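Local coordinates for protein purine nucleoside phosphorylase (Anopheles gambiae, PDB 2P4S) that catalyses the phosphate-dependent cleavage of inosine, guanosine and their 2'-deoxy forms to free purine base and pentose 1-phosphate in purine salvage, at residues I221-M224 with G225-G228; E286-A289 with E290-L294; M304-V307 with H308-T312; T331-Y334 with E335-E338. All blocks are in the same frame, centred on the assembly; numbering follows the deposited sequence.

Interaction 1 (I221-M224 with G225-G228); sequences INLM and GFAG
Asn222 and Gly225 form the N-terminal cap of the short helix 223-226, which follows strand 214-221. Asn222 sits at the N-cap. Its CG lies anti to the backbone N (chi1 -171°), which folds the amide back over the first turn. There Asn222 OD1 accepts from Gly225 N at 3.1 Å. The N-H points almost straight at the oxygen, but it arrives from above the amide plane, 69° out of it, and not on a lone pair. The same residue also opens the backbone pattern: Phe226 N donates to Asn222 O at 3.1 Å. At the other end Ala227 N makes two weak bonds, to Leu223 O and Met224 O. Gly228 then leaves helical geometry with a positive phi of 101°, in a Schellman motif.

The Phe226 ring lies back across the turn. Asn222 O stands over one face of it, offset toward the rim, with Phe226 CD1 at 3.4 Å. Leu223 CD2 reaches Phe226 CD2 at 3.8 Å, and Ile221 CG2 reaches Phe226 CE2 at 4.1 Å. Both aliphatic groups meet the ring at a slant. Asn222 ND2 lies 3.6 Å from Gly225 CA.

Ile221 is tied to strand 272-279 through Tyr277 and Thr278. The Asn222 side chain packs on Val307 and Ile311 of helix 307-315. Two other subunits close over this turn: Glu290 of a neighbouring subunit accepts from Asn222 N, and Phe226 of the third subunit packs on Leu223 and Met224.

Interaction 2 (E286-A289 with E290-L294); sequences ETVA and EVKML. With DIH (7-[[(3R,4R)-3-(hydroxymethyl)-4-oxidanyl-pyrrolidin-1-ium-1-yl]methyl]-3,5-dihydropyrrolo[3,2-d]pyrimidin-4-one), chain F.
Thr287 and Glu290 grip each other through two reciprocal hydrogen bonds. Thr287 OG1 lies between its backbone N and carbonyl carbon (chi1 74°), where it accepts from Glu290 N at 3.1 Å. In return Thr287 N donates to Glu290 OE1 at 2.9 Å. That N-H is nearly straight but meets the carboxylate from above its plane. Both side chains have further bonds to another subunit: Thr287 OG1 to its His220 O, and Glu290 OE2 to its Asn222 N, an interface bond repeated round the trimer.

Backbone bonds continue the helix. Val291 N donates to Thr287 O, Lys292 N to Val288 O and Met293 N to Ala289 O.

Apolar contacts are fewer. Glu286 CB meets Val291 CG2 at 3.7 Å. The extended Lys292 chain runs beside Val288, with Lys292 CE 3.8 Å from Val288 CG1.

The ligand bond belongs to Glu286. Its chain bends at chi2 (70°), turning the carboxylate away from the helix. Glu286 OE1 accepts from N1 of the bound inhibitor at 2.7 Å in a nearly straight bond. Asn328 binds the same inhibitor.

The arrangement is a capping box at the start of helix 288-296, directly after the glutamate that recognises the purine base.

Interaction 3 (M304-V307 with H308-T312); sequences MSTV and HEIIT. With DIH (7-[[(3R,4R)-3-(hydroxymethyl)-4-oxidanyl-pyrrolidin-1-ium-1-yl]methyl]-3,5-dihydropyrrolo[3,2-d]pyrimidin-4-one), chain F; PO4 (phosphate ion), chain D.
Glu309 CG is anti to its carbonyl carbon (chi1 -64°) and the chain runs on extended, which carries the carboxylate back to Thr306. Glu309 OE1 comes to 3.2 Å from Thr306 CA. The carboxylate is held by a salt bridge from Glu309 OE2 to Arg169. Because Arg169 also binds the phosphate, Glu309 probably helps to position it as a second-shell residue. His308 CG is wedged between its backbone N and carbonyl carbon (chi1 44°). This turns the ring back toward the preceding loop, where His308 CE1 lies 3.8 Å from Ser305 C.

Two backbone bonds start the helix. Ile310 N donates to Thr306 O at 2.9 Å, nearly along the C=O axis. Ile311 N donates to Val307 O. Beside them run two pairs of side chains pointing the same way: Thr306 CG2 with Ile310 CG1 at 4.0 Å, and Val307 CG1 with Ile311 CD1 at 4.1 Å. Thr306 is the N-cap residue, but its side chain makes no capping bond. Thr306 OG1 donates instead to Ser305 OG at 2.9 Å and is also bonded to Asn200.

Ser305 OG passes the bond on to the ligand, donating to phosphate O3 at 2.7 Å. Met304 lies along the inhibitor, with its SD 3.5 Å from C2' of the pyrrolidine.

This is the junction of strand 301-303 and helix 307-315. It forms part of the phosphate site of the nucleoside phosphorylase fold, with Ser118, Arg169 and Ala201 also binding the ion.

Interaction 4 (T331-Y334 with E335-E338); sequences TMSY and EEEE
Glu336 and Thr331 have the most surface buried here, followed by Glu335, and the first two face each other across the bend of the loop. Their side chains slide past one another in opposite directions, with Thr331 CG2 3.6 Å from Glu336 CG. The Glu336 chain leaves the backbone with CG between N and the carbonyl carbon (chi1 43°) and then runs extended, which brings its carboxylate to Met332 N. At its end Glu336 OE1 accepts from Met332 N at 3.1 Å. The N-H comes down on the carboxylate almost perpendicular to its plane, 81° out of it. Glu336 CG also lies 3.4 Å from Ser333 O.

Thr331 has a second partner. Thr331 OG1 donates to Glu338 OE2 at 2.6 Å, a short bond that uses the anti lone pair of the carboxylate. The two side chains cross at about a right angle. The other oxygen, Glu338 OE1, accepts from Ala248 N of the third subunit, so both oxygens of this carboxylate are engaged.

Glu335 is held through its backbone. Glu335 N donates to Ser333 OG at 2.9 Å, and Glu336 N adds a weak bond to the same hydroxyl.

Tyr334 packs on Val288 and Ala289 of helix 288-296, and its OH bonds to Asp219 of the third subunit. The whole is an irregular surface loop, with an ST turn at Ser333, between strand 319-329 and helix 342-350. It is closed by side-chain-to-backbone bonds and one bond between side chains, and lies at the subunit interface near the purine pocket.

Interactions 1, 2 and 3 are buried helix starts, while interaction 4 is a surface loop without regular structure. Interactions 1 and 2 are capped by side chains, whereas interaction 3 relies on backbone bonds and places the Ser305 hydroxyl on the phosphate. Interaction 4 depends on carboxylates and the hydroxyls of a threonine and a serine. Interactions 2 and 3 both touch the inhibitor, one at the base and the other by Met304 along pyrrolidine and base. Interaction 1 touches interaction 3 through Asn222 and interaction 2 through Leu223 and Leu294. Interaction 4 packs on interaction 2, where Val291 CB lies 3.8 Å from Thr331 O. Interactions 1, 2 and 4 all reach the third subunit.

Interaction 1 (I221-M224 with G225-G228)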
loop_
_atom_site.group_PDB
_atom_site.type_symbol
_atom_site.label_atom_id
_atom_site.label_comp_id
_atom_site.label_asym_id
_atom_site.label_seq_id
_atom_site.Cartn_x
_atom_site.Cartn_y
_atom_site.Cartn_z
ATOM N N ILE A 221 -10.347 3.918 -7.523
ATOM C CA ILE A 221 -9.515 2.761 -7.236
ATOM C C ILE A 221 -8.834 3.171 -5.948
ATOM O O ILE A 221 -8.074 4.163 -5.941
ATOM C CB ILE A 221 -8.457 2.469 -8.363
ATOM C CG1 ILE A 221 -9.141 1.926 -9.636
ATOM C CG2 ILE A 221 -7.450 1.403 -7.850
ATOM C CD1 ILE A 221 -8.301 1.977 -10.970
ATOM N N ASN A 222 -9.124 2.433 -4.869
ATOM C CA ASN A 222 -8.597 2.735 -3.576
ATOM C C ASN A 222 -7.306 1.934 -3.325
ATOM O O ASN A 222 -7.366 0.898 -2.708
ATOM C CB ASN A 222 -9.622 2.478 -2.440
ATOM C CG ASN A 222 -9.104 3.007 -1.115
ATOM O OD1 ASN A 222 -8.030 3.647 -1.086
ATOM N ND2 ASN A 222 -9.808 2.740 -0.024
ATOM N N LEU A 223 -6.172 2.416 -3.835
ATOM C CA LEU A 223 -4.872 1.778 -3.657
ATOM C C LEU A 223 -4.405 1.726 -2.183
ATOM O O LEU A 223 -3.780 0.747 -1.756
ATOM C CB LEU A 223 -3.831 2.511 -4.508
ATOM C CG LEU A 223 -3.979 2.474 -6.039
ATOM C CD1 LEU A 223 -2.828 3.248 -6.700
ATOM C CD2 LEU A 223 -4.004 0.990 -6.492
ATOM N N MET A 224 -4.743 2.758 -1.418
ATOM C CA MET A 224 -4.484 2.794 0.031
ATOM C C MET A 224 -5.144 1.646 0.725
ATOM O O MET A 224 -4.489 0.956 1.495
ATOM C CB MET A 224 -4.950 4.092 0.655
ATOM C CG MET A 224 -4.221 5.262 0.131
ATOM S SD MET A 224 -4.664 6.773 1.039
ATOM C CE MET A 224 -3.331 7.803 0.458
ATOM N N GLY A 225 -6.429 1.446 0.418
ATOM C CA GLY A 225 -7.230 0.358 0.951
ATOM C C GLY A 225 -6.767 -1.032 0.575
ATOM O O GLY A 225 -6.800 -1.917 1.419
ATOM N N PHE A 226 -6.340 -1.247 -0.676
ATOM C CA PHE A 226 -5.697 -2.522 -1.058
ATOM C C PHE A 226 -4.574 -2.926 -0.054
ATOM O O PHE A 226 -4.419 -4.094 0.264
ATOM C CB PHE A 226 -5.039 -2.413 -2.438
ATOM C CG PHE A 226 -5.995 -2.307 -3.611
ATOM C CD1 PHE A 226 -7.386 -2.423 -3.467
ATOM C CD2 PHE A 226 -5.484 -2.145 -4.887
ATOM C CE1 PHE A 226 -8.268 -2.359 -4.597
ATOM C CE2 PHE A 226 -6.362 -2.071 -6.028
ATOM C CZ PHE A 226 -7.742 -2.197 -5.872
ATOM N N ALA A 227 -3.786 -1.948 0.393
ATOM C CA ALA A 227 -2.610 -2.128 1.266
ATOM C C ALA A 227 -2.982 -2.243 2.733
ATOM O O ALA A 227 -2.136 -2.548 3.575
ATOM C CB ALA A 227 -1.621 -0.964 1.071
ATOM N N GLY A 228 -4.261 -2.007 3.030
ATOM C CA GLY A 228 -4.751 -2.029 4.407
ATOM C C GLY A 228 -4.954 -0.680 5.079
ATOM O O GLY A 228 -5.210 -0.633 6.269
#

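Interaction 2 (E286-A289 with E290-L294)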
loop_
_atom_site.group_PDB
_atom_site.type_symbol
_atom_site.label_atom_id
_atom_site.label_comp_id
_atom_site.label_asym_id
_atom_site.label_seq_id
_atom_site.Cartn_x
_atom_site.Cartn_y
_atom_site.Cartn_z
ATOM N N GLU A 286 3.340 12.883 -9.039
ATOM C CA GLU A 286 3.701 11.587 -9.617
ATOM C C GLU A 286 4.840 11.622 -10.663
ATOM O O GLU A 286 4.992 12.588 -11.406
ATOM C CB GLU A 286 2.445 10.995 -10.262
ATOM C CG GLU A 286 1.333 10.708 -9.267
ATOM C CD GLU A 286 0.692 12.014 -8.686
ATOM O OE1 GLU A 286 0.483 12.963 -9.497
ATOM O OE2 GLU A 286 0.412 12.084 -7.436
ATOM N N THR A 287 5.621 10.552 -10.724
ATOM C CA THR A 287 6.588 10.353 -11.800
ATOM C C THR A 287 5.882 9.993 -13.156
ATOM O O THR A 287 4.676 9.640 -13.208
ATOM C CB THR A 287 7.626 9.271 -11.452
ATOM O OG1 THR A 287 7.022 7.976 -11.539
ATOM C CG2 THR A 287 8.217 9.473 -10.050
ATOM N N VAL A 288 6.652 10.066 -14.238
ATOM C CA VAL A 288 6.148 9.726 -15.554
ATOM C C VAL A 288 5.750 8.259 -15.554
ATOM O O VAL A 288 4.673 7.947 -16.045
ATOM C CB VAL A 288 7.215 10.009 -16.673
ATOM C CG1 VAL A 288 6.869 9.262 -17.996
ATOM C CG2 VAL A 288 7.377 11.518 -16.916
ATOM N N ALA A 289 6.595 7.384 -14.987
ATOM C CA ALA A 289 6.326 5.960 -14.935
ATOM C C ALA A 289 5.058 5.630 -14.106
ATOM O O ALA A 289 4.334 4.711 -14.473
ATOM C CB ALA A 289 7.562 5.152 -14.360
ATOM N N GLU A 290 4.869 6.309 -12.965
ATOM C CA GLU A 290 3.641 6.184 -12.142
ATOM C C GLU A 290 2.372 6.621 -12.908
ATOM O O GLU A 290 1.358 5.935 -12.842
ATOM C CB GLU A 290 3.764 6.991 -10.844
ATOM C CG GLU A 290 4.811 6.421 -9.876
ATOM C CD GLU A 290 5.222 7.384 -8.745
ATOM O OE1 GLU A 290 4.850 8.611 -8.759
ATOM O OE2 GLU A 290 5.933 6.904 -7.839
ATOM N N VAL A 291 2.429 7.767 -13.603
ATOM C CA VAL A 291 1.285 8.242 -14.341
ATOM C C VAL A 291 0.909 7.212 -15.408
ATOM O O VAL A 291 -0.254 6.913 -15.581
ATOM C CB VAL A 291 1.505 9.679 -14.965
ATOM C CG1 VAL A 291 0.369 10.059 -15.946
ATOM C CG2 VAL A 291 1.623 10.762 -13.881
ATOM N N LYS A 292 1.907 6.630 -16.073
ATOM C CA LYS A 292 1.693 5.585 -17.105
ATOM C C LYS A 292 1.045 4.349 -16.536
ATOM O O LYS A 292 0.082 3.825 -17.097
ATOM C CB LYS A 292 3.014 5.178 -17.775
ATOM C CG LYS A 292 3.520 6.188 -18.758
ATOM C CD LYS A 292 4.726 5.655 -19.520
ATOM C CE LYS A 292 5.326 6.772 -20.410
ATOM N NZ LYS A 292 6.769 6.488 -20.683
ATOM N N MET A 293 1.577 3.875 -15.420
ATOM C CA MET A 293 0.984 2.725 -14.763
ATOM C C MET A 293 -0.475 3.029 -14.324
ATOM O O MET A 293 -1.369 2.185 -14.495
ATOM C CB MET A 293 1.826 2.317 -13.558
ATOM C CG MET A 293 0.952 1.666 -12.535
ATOM S SD MET A 293 1.789 1.393 -11.072
ATOM C CE MET A 293 0.512 0.614 -10.083
ATOM N N LEU A 294 -0.713 4.211 -13.727
ATOM C CA LEU A 294 -2.081 4.520 -13.248
ATOM C C LEU A 294 -3.128 4.632 -14.383
ATOM O O LEU A 294 -4.208 4.099 -14.257
ATOM C CB LEU A 294 -2.098 5.739 -12.306
ATOM C CG LEU A 294 -1.313 5.576 -11.016
ATOM C CD1 LEU A 294 -1.078 6.933 -10.307
ATOM C CD2 LEU A 294 -1.985 4.532 -10.085
HETATM O "O5'" DIH F . -1.276 21.039 -4.930
HETATM C "C5'" DIH F . -1.213 19.886 -4.068
HETATM C "C4'" DIH F . -2.609 19.670 -3.536
HETATM C "C6'" DIH F . -3.643 19.575 -4.680
HETATM C "C3'" DIH F . -2.675 18.370 -2.764
HETATM O "O3'" DIH F . -3.608 18.536 -1.693
HETATM C "C2'" DIH F . -3.277 17.393 -3.756
HETATM N "N1'" DIH F . -4.279 18.242 -4.474
HETATM C C10 DIH F . -4.818 17.527 -5.641
HETATM C C9 DIH F . -3.981 17.462 -6.900
HETATM C C8 DIH F . -3.993 18.423 -7.945
HETATM N N7 DIH F . -3.139 18.008 -8.921
HETATM C C5 DIH F . -2.574 16.826 -8.561
HETATM C C6 DIH F . -1.635 15.874 -9.219
HETATM O O6 DIH F . -1.119 16.112 -10.388
HETATM N N1 DIH F . -1.348 14.761 -8.512
HETATM C C2 DIH F . -1.864 14.488 -7.276
HETATM N N3 DIH F . -2.738 15.305 -6.668
HETATM C C4 DIH F . -3.098 16.468 -7.307
#

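Interaction 3 (M304-V307 with H308-T312)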
loop_
_atom_site.group_PDB
_atom_site.type_symbol
_atom_site.label_atom_id
_atom_site.label_comp_id
_atom_site.label_asym_id
_atom_site.label_seq_id
_atom_site.Cartn_x
_atom_site.Cartn_y
_atom_site.Cartn_z
ATOM N N MET A 304 -5.212 13.359 -3.973
ATOM C CA MET A 304 -4.719 12.939 -2.649
ATOM C C MET A 304 -5.768 13.022 -1.532
ATOM O O MET A 304 -5.403 13.241 -0.381
ATOM C CB MET A 304 -3.512 13.807 -2.238
ATOM C CG MET A 304 -2.358 13.789 -3.252
ATOM S SD MET A 304 -1.060 14.861 -2.715
ATOM C CE MET A 304 0.134 14.785 -4.072
ATOM N N SER A 305 -7.063 12.847 -1.828
ATOM C CA SER A 305 -8.086 13.026 -0.795
ATOM C C SER A 305 -9.344 12.242 -1.148
ATOM O O SER A 305 -9.290 11.357 -2.029
ATOM C CB SER A 305 -8.396 14.505 -0.632
ATOM O OG SER A 305 -9.173 14.951 -1.731
ATOM N N THR A 306 -10.475 12.540 -0.474
ATOM C CA THR A 306 -11.825 12.168 -1.028
ATOM C C THR A 306 -12.264 10.718 -0.877
ATOM O O THR A 306 -13.360 10.459 -0.366
ATOM C CB THR A 306 -11.937 12.586 -2.530
ATOM O OG1 THR A 306 -11.784 13.997 -2.591
ATOM C CG2 THR A 306 -13.294 12.208 -3.175
ATOM N N VAL A 307 -11.418 9.788 -1.307
ATOM C CA VAL A 307 -11.814 8.356 -1.407
ATOM C C VAL A 307 -12.340 7.826 -0.043
ATOM O O VAL A 307 -13.401 7.231 0.026
ATOM C CB VAL A 307 -10.640 7.447 -2.019
ATOM C CG1 VAL A 307 -10.849 5.942 -1.722
ATOM C CG2 VAL A 307 -10.544 7.641 -3.494
ATOM N N HIS A 308 -11.575 8.101 1.023
ATOM C CA HIS A 308 -11.865 7.687 2.410
ATOM C C HIS A 308 -13.016 8.462 3.018
ATOM O O HIS A 308 -13.738 7.930 3.843
ATOM C CB HIS A 308 -10.588 7.796 3.302
ATOM C CG HIS A 308 -9.807 9.054 3.085
ATOM N ND1 HIS A 308 -8.901 9.201 2.054
ATOM C CD2 HIS A 308 -9.838 10.248 3.731
ATOM C CE1 HIS A 308 -8.410 10.433 2.075
ATOM N NE2 HIS A 308 -8.989 11.094 3.064
ATOM N N GLU A 309 -13.187 9.718 2.628
ATOM C CA GLU A 309 -14.412 10.459 2.958
ATOM C C GLU A 309 -15.693 9.803 2.362
ATOM O O GLU A 309 -16.728 9.647 3.043
ATOM C CB GLU A 309 -14.282 11.915 2.452
ATOM C CG GLU A 309 -13.170 12.721 3.128
ATOM C CD GLU A 309 -12.617 13.839 2.241
ATOM O OE1 GLU A 309 -13.162 14.077 1.141
ATOM O OE2 GLU A 309 -11.635 14.507 2.644
ATOM N N ILE A 310 -15.635 9.496 1.068
ATOM C CA ILE A 310 -16.684 8.748 0.383
ATOM C C ILE A 310 -16.964 7.384 1.009
ATOM O O ILE A 310 -18.101 7.020 1.174
ATOM C CB ILE A 310 -16.360 8.613 -1.151
ATOM C CG1 ILE A 310 -16.324 10.022 -1.804
ATOM C CG2 ILE A 310 -17.387 7.705 -1.842
ATOM C CD1 ILE A 310 -17.745 10.676 -2.062
ATOM N N ILE A 311 -15.938 6.629 1.377
ATOM C CA ILE A 311 -16.141 5.314 1.981
ATOM C C ILE A 311 -16.841 5.424 3.350
ATOM O O ILE A 311 -17.746 4.636 3.699
ATOM C CB ILE A 311 -14.774 4.600 2.112
ATOM C CG1 ILE A 311 -14.296 4.115 0.745
ATOM C CG2 ILE A 311 -14.815 3.427 3.075
ATOM C CD1 ILE A 311 -12.918 3.409 0.801
ATOM N N THR A 312 -16.416 6.409 4.130
ATOM C CA THR A 312 -17.094 6.723 5.401
ATOM C C THR A 312 -18.562 7.135 5.184
ATOM O O THR A 312 -19.431 6.723 5.920
ATOM C CB THR A 312 -16.311 7.821 6.143
ATOM O OG1 THR A 312 -14.946 7.376 6.321
ATOM C CG2 THR A 312 -16.955 8.123 7.482
HETATM O "O5'" DIH F . -1.276 21.039 -4.930
HETATM C "C5'" DIH F . -1.213 19.886 -4.068
HETATM C "C4'" DIH F . -2.609 19.670 -3.536
HETATM C "C6'" DIH F . -3.643 19.575 -4.680
HETATM C "C3'" DIH F . -2.675 18.370 -2.764
HETATM O "O3'" DIH F . -3.608 18.536 -1.693
HETATM C "C2'" DIH F . -3.277 17.393 -3.756
HETATM N "N1'" DIH F . -4.279 18.242 -4.474
HETATM C C10 DIH F . -4.818 17.527 -5.641
HETATM C C9 DIH F . -3.981 17.462 -6.900
HETATM C C8 DIH F . -3.993 18.423 -7.945
HETATM N N7 DIH F . -3.139 18.008 -8.921
HETATM C C5 DIH F . -2.574 16.826 -8.561
HETATM C C6 DIH F . -1.635 15.874 -9.219
HETATM O O6 DIH F . -1.119 16.112 -10.388
HETATM N N1 DIH F . -1.348 14.761 -8.512
HETATM C C2 DIH F . -1.864 14.488 -7.276
HETATM N N3 DIH F . -2.738 15.305 -6.668
HETATM C C4 DIH F . -3.098 16.468 -7.307
HETATM P P PO4 D . -7.555 18.440 -2.547
HETATM O O1 PO4 D . -8.381 19.213 -3.524
HETATM O O2 PO4 D . -8.057 18.767 -1.140
HETATM O O3 PO4 D . -7.653 16.970 -2.716
HETATM O O4 PO4 D . -6.124 18.849 -2.736
#

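Interaction 4 (T331-Y334 with E335-E338)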
loop_
_atom_site.group_PDB
_atom_site.type_symbol
_atom_site.label_atom_id
_atom_site.label_comp_id
_atom_site.label_asym_id
_atom_site.label_seq_id
_atom_site.Cartn_x
_atom_site.Cartn_y
_atom_site.Cartn_z
ATOM N N THR A 331 2.246 14.842 -15.906
ATOM C CA THR A 331 3.387 14.726 -16.804
ATOM C C THR A 331 3.443 13.362 -17.500
ATOM O O THR A 331 3.565 12.310 -16.858
ATOM C CB THR A 331 4.733 14.997 -16.088
ATOM O OG1 THR A 331 4.615 16.183 -15.281
ATOM C CG2 THR A 331 5.878 15.198 -17.142
ATOM N N MET A 332 3.417 13.388 -18.824
ATOM C CA MET A 332 3.300 12.126 -19.546
ATOM C C MET A 332 4.509 11.706 -20.410
ATOM O O MET A 332 4.491 10.685 -21.079
ATOM C CB MET A 332 1.980 12.144 -20.305
ATOM C CG MET A 332 0.821 11.929 -19.306
ATOM S SD MET A 332 -0.552 12.424 -20.218
ATOM C CE MET A 332 -1.754 13.170 -19.057
ATOM N N SER A 333 5.587 12.466 -20.293
ATOM C CA SER A 333 6.738 12.294 -21.125
ATOM C C SER A 333 7.983 12.821 -20.406
ATOM O O SER A 333 7.886 13.790 -19.657
ATOM C CB SER A 333 6.488 13.062 -22.429
ATOM O OG SER A 333 7.684 13.568 -22.951
ATOM N N TYR A 334 9.135 12.194 -20.660
ATOM C CA TYR A 334 10.430 12.631 -20.117
ATOM C C TYR A 334 10.920 13.908 -20.786
ATOM O O TYR A 334 11.844 14.566 -20.290
ATOM C CB TYR A 334 11.487 11.509 -20.203
ATOM C CG TYR A 334 11.097 10.330 -19.370
ATOM C CD1 TYR A 334 11.145 10.412 -18.000
ATOM C CD2 TYR A 334 10.619 9.138 -19.953
ATOM C CE1 TYR A 334 10.752 9.358 -17.211
ATOM C CE2 TYR A 334 10.219 8.080 -19.156
ATOM C CZ TYR A 334 10.305 8.199 -17.783
ATOM O OH TYR A 334 9.912 7.189 -16.937
ATOM N N GLU A 335 10.262 14.274 -21.885
ATOM C CA GLU A 335 10.603 15.498 -22.635
ATOM C C GLU A 335 9.777 16.750 -22.313
ATOM O O GLU A 335 10.208 17.858 -22.633
ATOM C CB GLU A 335 10.479 15.253 -24.127
ATOM C CG GLU A 335 11.540 14.336 -24.673
ATOM C CD GLU A 335 11.129 13.863 -26.041
ATOM O OE1 GLU A 335 11.073 14.702 -26.998
ATOM O OE2 GLU A 335 10.825 12.658 -26.139
ATOM N N GLU A 336 8.594 16.607 -21.727
ATOM C CA GLU A 336 7.841 17.824 -21.471
ATOM C C GLU A 336 8.402 18.679 -20.347
ATOM O O GLU A 336 9.279 18.239 -19.573
ATOM C CB GLU A 336 6.353 17.584 -21.313
ATOM C CG GLU A 336 5.943 16.406 -20.481
ATOM C CD GLU A 336 4.429 16.320 -20.381
ATOM O OE1 GLU A 336 3.826 15.494 -21.123
ATOM O OE2 GLU A 336 3.851 17.139 -19.608
ATOM N N GLU A 337 7.973 19.940 -20.323
ATOM C CA GLU A 337 8.317 20.811 -19.207
ATOM C C GLU A 337 7.235 20.620 -18.151
ATOM O O GLU A 337 6.049 20.620 -18.476
ATOM C CB GLU A 337 8.493 22.281 -19.631
ATOM C CG GLU A 337 9.931 22.594 -20.099
ATOM C CD GLU A 337 10.982 21.963 -19.162
ATOM O OE1 GLU A 337 11.044 22.434 -17.996
ATOM O OE2 GLU A 337 11.697 20.984 -19.566
ATOM N N GLU A 338 7.666 20.383 -16.915
ATOM C CA GLU A 338 6.750 20.198 -15.811
ATOM C C GLU A 338 6.739 21.449 -14.960
ATOM O O GLU A 338 7.781 21.925 -14.519
ATOM C CB GLU A 338 7.124 18.966 -14.981
ATOM C CG GLU A 338 6.305 18.785 -13.711
ATOM C CD GLU A 338 6.736 17.560 -12.934
ATOM O OE1 GLU A 338 7.623 17.686 -12.045
ATOM O OE2 GLU A 338 6.228 16.456 -13.251
#